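Local coordinates for replicase polyprotein 1a (PDB 3LD1) that is the coronavirus precursor that yields non-structural proteins with papain-like and 3C-like proteinases among them, the crystallised part being an nsp2 region whose own role remains unclear, at residues A35-F40 / V136-Q141; L120-I125 / T129-L134. The protein carries 3 engineered substitutions. All blocks are in the same frame, centred on the assembly; numbering follows the deposited sequence.

Contact 1 of 2, residues A35-F40 / V136-Q141; sequences AVRQKF and VAAKIQ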
loop_
_atom_site.group_PDB
_atom_site.type_symbol
_atom_site.label_atom_id
_atom_site.label_comp_id
_atom_site.label_asym_id
_atom_site.label_seq_id
_atom_site.Cartn_x
_atom_site.Cartn_y
_atom_site.Cartn_z
ATOM N N ALA A 35 5.705 8.062 11.158
ATOM C CA ALA A 35 4.906 8.780 12.166
ATOM C C ALA A 35 5.792 9.590 13.162
ATOM O O ALA A 35 5.548 10.821 13.412
ATOM C CB ALA A 35 3.901 7.811 12.884
ATOM N N VAL A 36 6.844 8.940 13.650
ATOM C CA VAL A 36 7.764 9.559 14.608
ATOM C C VAL A 36 8.518 10.782 14.008
ATOM O O VAL A 36 8.619 11.844 14.660
ATOM C CB VAL A 36 8.795 8.544 15.174
ATOM C CG1 VAL A 36 9.598 9.181 16.227
ATOM C CG2 VAL A 36 8.098 7.228 15.734
ATOM N N ARG A 37 9.023 10.665 12.778
ATOM C CA ARG A 37 9.773 11.762 12.198
ATOM C C ARG A 37 8.794 12.897 11.859
ATOM O O ARG A 37 9.092 14.072 12.039
ATOM C CB ARG A 37 10.579 11.267 10.984
ATOM C CG ARG A 37 11.378 12.355 10.214
ATOM C CD ARG A 37 12.342 13.041 11.132
ATOM N NE ARG A 37 12.997 14.283 10.608
ATOM C CZ ARG A 37 14.092 14.209 9.870
ATOM N NH1 ARG A 37 14.544 13.002 9.536
ATOM N NH2 ARG A 37 14.694 15.299 9.447
ATOM N N GLN A 38 7.599 12.548 11.417
ATOM C CA GLN A 38 6.615 13.600 11.114
ATOM C C GLN A 38 6.255 14.391 12.387
ATOM O O GLN A 38 6.284 15.613 12.379
ATOM C CB GLN A 38 5.388 13.023 10.357
ATOM C CG GLN A 38 4.077 13.754 10.685
ATOM C CD GLN A 38 2.811 12.894 10.324
ATOM O OE1 GLN A 38 2.441 12.700 9.132
ATOM N NE2 GLN A 38 2.156 12.361 11.379
ATOM N N LYS A 39 5.974 13.705 13.492
ATOM C CA LYS A 39 5.683 14.417 14.794
ATOM C C LYS A 39 6.826 15.353 15.196
ATOM O O LYS A 39 6.666 16.477 15.724
ATOM C CB LYS A 39 5.496 13.377 15.908
ATOM C CG LYS A 39 5.134 13.907 17.286
ATOM C CD LYS A 39 4.699 12.706 18.223
ATOM C CE LYS A 39 4.260 13.266 19.582
ATOM N NZ LYS A 39 3.023 12.523 20.090
ATOM N N PHE A 40 8.016 14.853 14.960
ATOM C CA PHE A 40 9.127 15.626 15.430
ATOM C C PHE A 40 9.292 16.875 14.536
ATOM O O PHE A 40 9.427 18.003 15.036
ATOM C CB PHE A 40 10.353 14.728 15.513
ATOM C CG PHE A 40 11.639 15.470 15.629
ATOM C CD1 PHE A 40 12.262 15.615 16.867
ATOM C CD2 PHE A 40 12.263 16.015 14.488
ATOM C CE1 PHE A 40 13.517 16.294 16.978
ATOM C CE2 PHE A 40 13.491 16.683 14.577
ATOM C CZ PHE A 40 14.124 16.822 15.825
ATOM N N VAL A 136 13.357 7.873 5.898
ATOM C CA VAL A 136 12.500 9.034 6.213
ATOM C C VAL A 136 13.316 10.291 6.388
ATOM O O VAL A 136 12.802 11.301 6.850
ATOM C CB VAL A 136 11.544 8.793 7.478
ATOM C CG1 VAL A 136 10.476 7.784 7.140
ATOM C CG2 VAL A 136 12.320 8.267 8.657
ATOM N N ALA A 137 14.582 10.240 5.986
ATOM C CA ALA A 137 15.426 11.402 6.055
ATOM C C ALA A 137 14.778 12.562 5.320
ATOM O O ALA A 137 14.150 12.317 4.341
ATOM C CB ALA A 137 16.764 11.077 5.469
ATOM N N ALA A 138 14.876 13.801 5.813
ATOM C CA ALA A 138 14.625 15.016 4.991
ATOM C C ALA A 138 15.515 15.154 3.729
ATOM O O ALA A 138 15.063 15.716 2.713
ATOM C CB ALA A 138 14.729 16.315 5.854
ATOM N N LYS A 139 16.779 14.769 3.772
ATOM C CA LYS A 139 17.569 15.073 2.594
ATOM C C LYS A 139 17.181 14.163 1.461
ATOM O O LYS A 139 17.286 12.895 1.494
ATOM C CB LYS A 139 19.103 15.092 2.787
ATOM C CG LYS A 139 19.795 16.210 1.898
ATOM C CD LYS A 139 21.215 15.946 1.554
ATOM C CE LYS A 139 21.890 17.090 0.754
ATOM N NZ LYS A 139 21.181 18.394 1.143
ATOM N N ILE A 140 16.709 14.832 0.444
ATOM C CA ILE A 140 16.029 14.115 -0.589
ATOM C C ILE A 140 16.916 13.008 -1.145
ATOM O O ILE A 140 16.523 11.821 -1.274
ATOM C CB ILE A 140 15.638 15.096 -1.637
ATOM C CG1 ILE A 140 14.472 15.948 -1.120
ATOM C CG2 ILE A 140 15.314 14.399 -2.917
ATOM C CD1 ILE A 140 14.276 17.247 -1.887
ATOM N N GLN A 141 18.123 13.386 -1.460
ATOM C CA GLN A 141 19.064 12.526 -2.091
ATOM C C GLN A 141 19.328 11.290 -1.269
ATOM O O GLN A 141 19.655 10.241 -1.824
ATOM C CB GLN A 141 20.335 13.385 -2.312
ATOM C CG GLN A 141 21.633 12.721 -2.793
ATOM C CD GLN A 141 22.894 13.608 -2.449
ATOM O OE1 GLN A 141 23.869 13.614 -3.181
ATOM N NE2 GLN A 141 22.838 14.364 -1.344
#
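Arg37 reaches from helix 30-46 to the loop at Val136, Ala137 and Ala138 and makes every close approach between the two segments. Its CG lies anti to the backbone N (chi1 177°), and the kink at chi2 (58°) turns the guanidinium toward that loop. NH2 comes to 3.7 Å from Ala138 CB, while NH1 lies 3.9 Å from Ala137 CA and 3.6 Å from Val136 O. The last pair is a polar neighbourhood, not a hydrogen bond, and the neighbours lie oblique to the guanidinium plane. Nearer the helix, Arg37 CB packs on Val136 CG2 at 4.2 Å. Arg37, Val136 and Ala137 are buried, Ala138 partly open. The opposite character appears at Ala35 and Lys39, which are exposed: the Lys39 side chain stays at least 11.2 Å from the other segment. The guanidinium is probably held in place by two salt bridges, NE to Asp41 OD1 and NH2 to Asp17 OD2. Asp17 also accepts hydrogen bonds from Ala138 N and Lys139 N, the latter residue being the N-cap of helix 140-162. The arrangement is thus a buried arginine–aspartate network, in which Asp17 of helix 13-20 links helix 30-46 to the N-terminal start of helix 140-162.

Contact 2 of 2, residues L120-I125 / T129-L134; sequences LTLDEI and TEILWL. Engineered in segment 120-125: Leu120 (natural residue Gln).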
loop_
_atom_site.group_PDB
_atom_site.type_symbol
_atom_site.label_atom_id
_atom_site.label_comp_id
_atom_site.label_asym_id
_atom_site.label_seq_id
_atom_site.Cartn_x
_atom_site.Cartn_y
_atom_site.Cartn_z
ATOM N N LEU A 120 21.365 -1.247 -2.415
ATOM C CA LEU A 120 21.097 -2.662 -2.326
ATOM C C LEU A 120 22.013 -3.178 -1.225
ATOM O O LEU A 120 21.706 -4.095 -0.483
ATOM C CB LEU A 120 21.471 -3.275 -3.675
ATOM C CG LEU A 120 21.702 -4.802 -3.738
ATOM C CD1 LEU A 120 20.329 -5.524 -3.481
ATOM C CD2 LEU A 120 22.362 -5.203 -5.047
ATOM N N THR A 121 23.129 -2.495 -1.124
ATOM C CA THR A 121 24.266 -2.810 -0.281
ATOM C C THR A 121 24.222 -2.120 1.096
ATOM O O THR A 121 24.963 -2.435 2.028
ATOM C CB THR A 121 25.431 -2.291 -1.107
ATOM O OG1 THR A 121 26.006 -3.418 -1.772
ATOM C CG2 THR A 121 26.413 -1.576 -0.326
ATOM N N LEU A 122 23.343 -1.158 1.201
ATOM C CA LEU A 122 23.160 -0.362 2.367
ATOM C C LEU A 122 23.233 -1.045 3.762
ATOM O O LEU A 122 23.807 -0.513 4.715
ATOM C CB LEU A 122 21.844 0.374 2.184
ATOM C CG LEU A 122 21.735 1.557 3.081
ATOM C CD1 LEU A 122 22.760 2.514 2.614
ATOM C CD2 LEU A 122 20.333 2.145 2.997
ATOM N N ASP A 123 22.658 -2.215 3.889
ATOM C CA ASP A 123 22.706 -2.913 5.197
ATOM C C ASP A 123 24.165 -3.390 5.593
ATOM O O ASP A 123 24.422 -3.752 6.733
ATOM C CB ASP A 123 21.732 -4.108 5.163
ATOM C CG ASP A 123 22.017 -5.015 4.013
ATOM O OD1 ASP A 123 22.221 -4.507 2.890
ATOM O OD2 ASP A 123 22.122 -6.222 4.228
ATOM N N GLU A 124 25.088 -3.396 4.630
ATOM C CA GLU A 124 26.490 -3.580 4.933
ATOM C C GLU A 124 26.985 -2.490 5.855
ATOM O O GLU A 124 27.986 -2.646 6.475
ATOM C CB GLU A 124 27.342 -3.560 3.665
ATOM C CG GLU A 124 27.217 -4.749 2.748
ATOM C CD GLU A 124 28.209 -4.620 1.556
ATOM O OE1 GLU A 124 28.773 -3.486 1.357
ATOM O OE2 GLU A 124 28.402 -5.647 0.809
ATOM N N ILE A 125 26.319 -1.360 5.970
ATOM C CA ILE A 125 26.826 -0.360 6.915
ATOM C C ILE A 125 25.773 0.028 7.965
ATOM O O ILE A 125 26.140 0.426 9.054
ATOM C CB ILE A 125 27.431 0.876 6.164
ATOM C CG1 ILE A 125 28.679 0.490 5.337
ATOM C CG2 ILE A 125 27.674 2.094 7.101
ATOM C CD1 ILE A 125 30.004 0.278 6.149
ATOM N N THR A 129 17.020 -0.603 11.723
ATOM C CA THR A 129 16.434 0.600 12.281
ATOM C C THR A 129 17.049 1.866 11.636
ATOM O O THR A 129 16.375 2.920 11.378
ATOM C CB THR A 129 16.713 0.504 13.815
ATOM O OG1 THR A 129 15.885 -0.535 14.357
ATOM C CG2 THR A 129 16.534 1.825 14.605
ATOM N N GLU A 130 18.340 1.791 11.378
ATOM C CA GLU A 130 18.954 2.969 10.900
ATOM C C GLU A 130 18.512 3.143 9.433
ATOM O O GLU A 130 18.266 4.256 9.001
ATOM C CB GLU A 130 20.463 2.868 11.042
ATOM C CG GLU A 130 21.035 3.071 12.458
ATOM C CD GLU A 130 22.484 2.589 12.527
ATOM O OE1 GLU A 130 22.844 1.592 11.822
ATOM O OE2 GLU A 130 23.276 3.206 13.280
ATOM N N ILE A 131 18.395 2.039 8.703
ATOM C CA ILE A 131 17.835 2.024 7.393
ATOM C C ILE A 131 16.476 2.668 7.366
ATOM O O ILE A 131 16.230 3.655 6.638
ATOM C CB ILE A 131 17.747 0.592 6.828
ATOM C CG1 ILE A 131 19.175 -0.017 6.776
ATOM C CG2 ILE A 131 17.038 0.630 5.493
ATOM C CD1 ILE A 131 19.420 -0.877 5.635
ATOM N N LEU A 132 15.575 2.187 8.209
ATOM C CA LEU A 132 14.267 2.855 8.227
ATOM C C LEU A 132 14.387 4.367 8.449
ATOM O O LEU A 132 13.619 5.077 7.895
ATOM C CB LEU A 132 13.277 2.195 9.173
ATOM C CG LEU A 132 12.332 0.992 8.902
ATOM C CD1 LEU A 132 12.224 0.307 7.465
ATOM C CD2 LEU A 132 12.615 -0.064 10.018
ATOM N N TRP A 133 15.328 4.878 9.220
ATOM C CA TRP A 133 15.370 6.340 9.434
ATOM C C TRP A 133 15.884 7.059 8.158
ATOM O O TRP A 133 15.385 8.148 7.744
ATOM C CB TRP A 133 16.196 6.766 10.676
ATOM C CG TRP A 133 15.684 6.302 12.110
ATOM C CD1 TRP A 133 16.404 5.587 13.020
ATOM C CD2 TRP A 133 14.405 6.561 12.763
ATOM N NE1 TRP A 133 15.668 5.335 14.148
ATOM C CE2 TRP A 133 14.455 5.945 14.038
ATOM C CE3 TRP A 133 13.227 7.225 12.384
ATOM C CZ2 TRP A 133 13.391 5.970 14.936
ATOM C CZ3 TRP A 133 12.189 7.287 13.287
ATOM C CH2 TRP A 133 12.267 6.641 14.558
ATOM N N LEU A 134 16.854 6.429 7.508
ATOM C CA LEU A 134 17.356 6.920 6.207
ATOM C C LEU A 134 16.162 7.108 5.242
ATOM O O LEU A 134 16.069 8.120 4.510
ATOM C CB LEU A 134 18.435 5.992 5.620
ATOM C CG LEU A 134 19.707 5.937 6.504
ATOM C CD1 LEU A 134 20.752 4.995 5.975
ATOM C CD2 LEU A 134 20.360 7.317 6.761
#
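A tight helix-to-helix turn, in which one turn of 3-10 helix follows helix 112-121 and leads toward helix 128-134, brings Leu122 and Asp123 against Ile131 and Leu134. The backbones come nearest at Asp123 and Ile131, whose CA atoms are 7.3 Å apart. The Leu122 side chain leaves toward helix 128-134, and its CD2 branch does the touching: with CG anti to the backbone N (chi1 -161°), CD2 sits 4.1 Å from Ile131 CD1 and 4.1 Å from Leu134 CD1, one methyl shared by two residues three positions apart on the same helical face. The Leu122 and Ile131 side chains pass alongside each other running opposite ways, whereas Leu134 comes at an oblique angle. Ile131 does more than meet a side chain. Its CG1 runs beside the backbone N, anti to the carbonyl carbon (chi1 -60°), and the terminal CD1 lies against the backbone of Asp123, 3.9 Å from both its N and its CA, with CB close by.

The 3-10 character of the turn rests on two backbone bonds of the i to i-3 kind, Glu124 N to Thr121 O at 2.8 Å and Ile125 N to Leu122 O at 2.9 Å. Across the turn, helix 140-162 covers the same apolar cluster: Arg149 touches Leu122 and Ile131, and Leu134 packs on Val142 and Ala146. Arg149 NH2 also makes a salt bridge with Asp123 OD1, so the carboxylate of the exposed Asp123 is tied to that helix. At the other end Glu130 OE1 comes only to 4.5 Å from Ile125 O; Lys97 NZ of helix 93-103 serves both, with a salt bridge to Glu130 OE1 and a weak hydrogen bond to Ile125 O.

In the fold
From the N terminus the chain passes through helix 30-46, which carries the first half of contact 1, and then through strands and helices before reaching 120-125. Contact 2 closes a very short loop, with three residues between its segments, and its second segment lies on helix 128-134. The chain then runs through 136-138, where contact 1 closes across 95 intervening residues, into helix 140-162. Contact 2 is therefore nested inside the loop of contact 1. Their centres lie about 15 Å apart, and they meet directly where Trp133 CH2 packs at 4.0 Å on Val36 CB. Helix 128-134 thus bridges helix 30-46 and the turn at 120-125, with both contacts on the same side of the chain's centre.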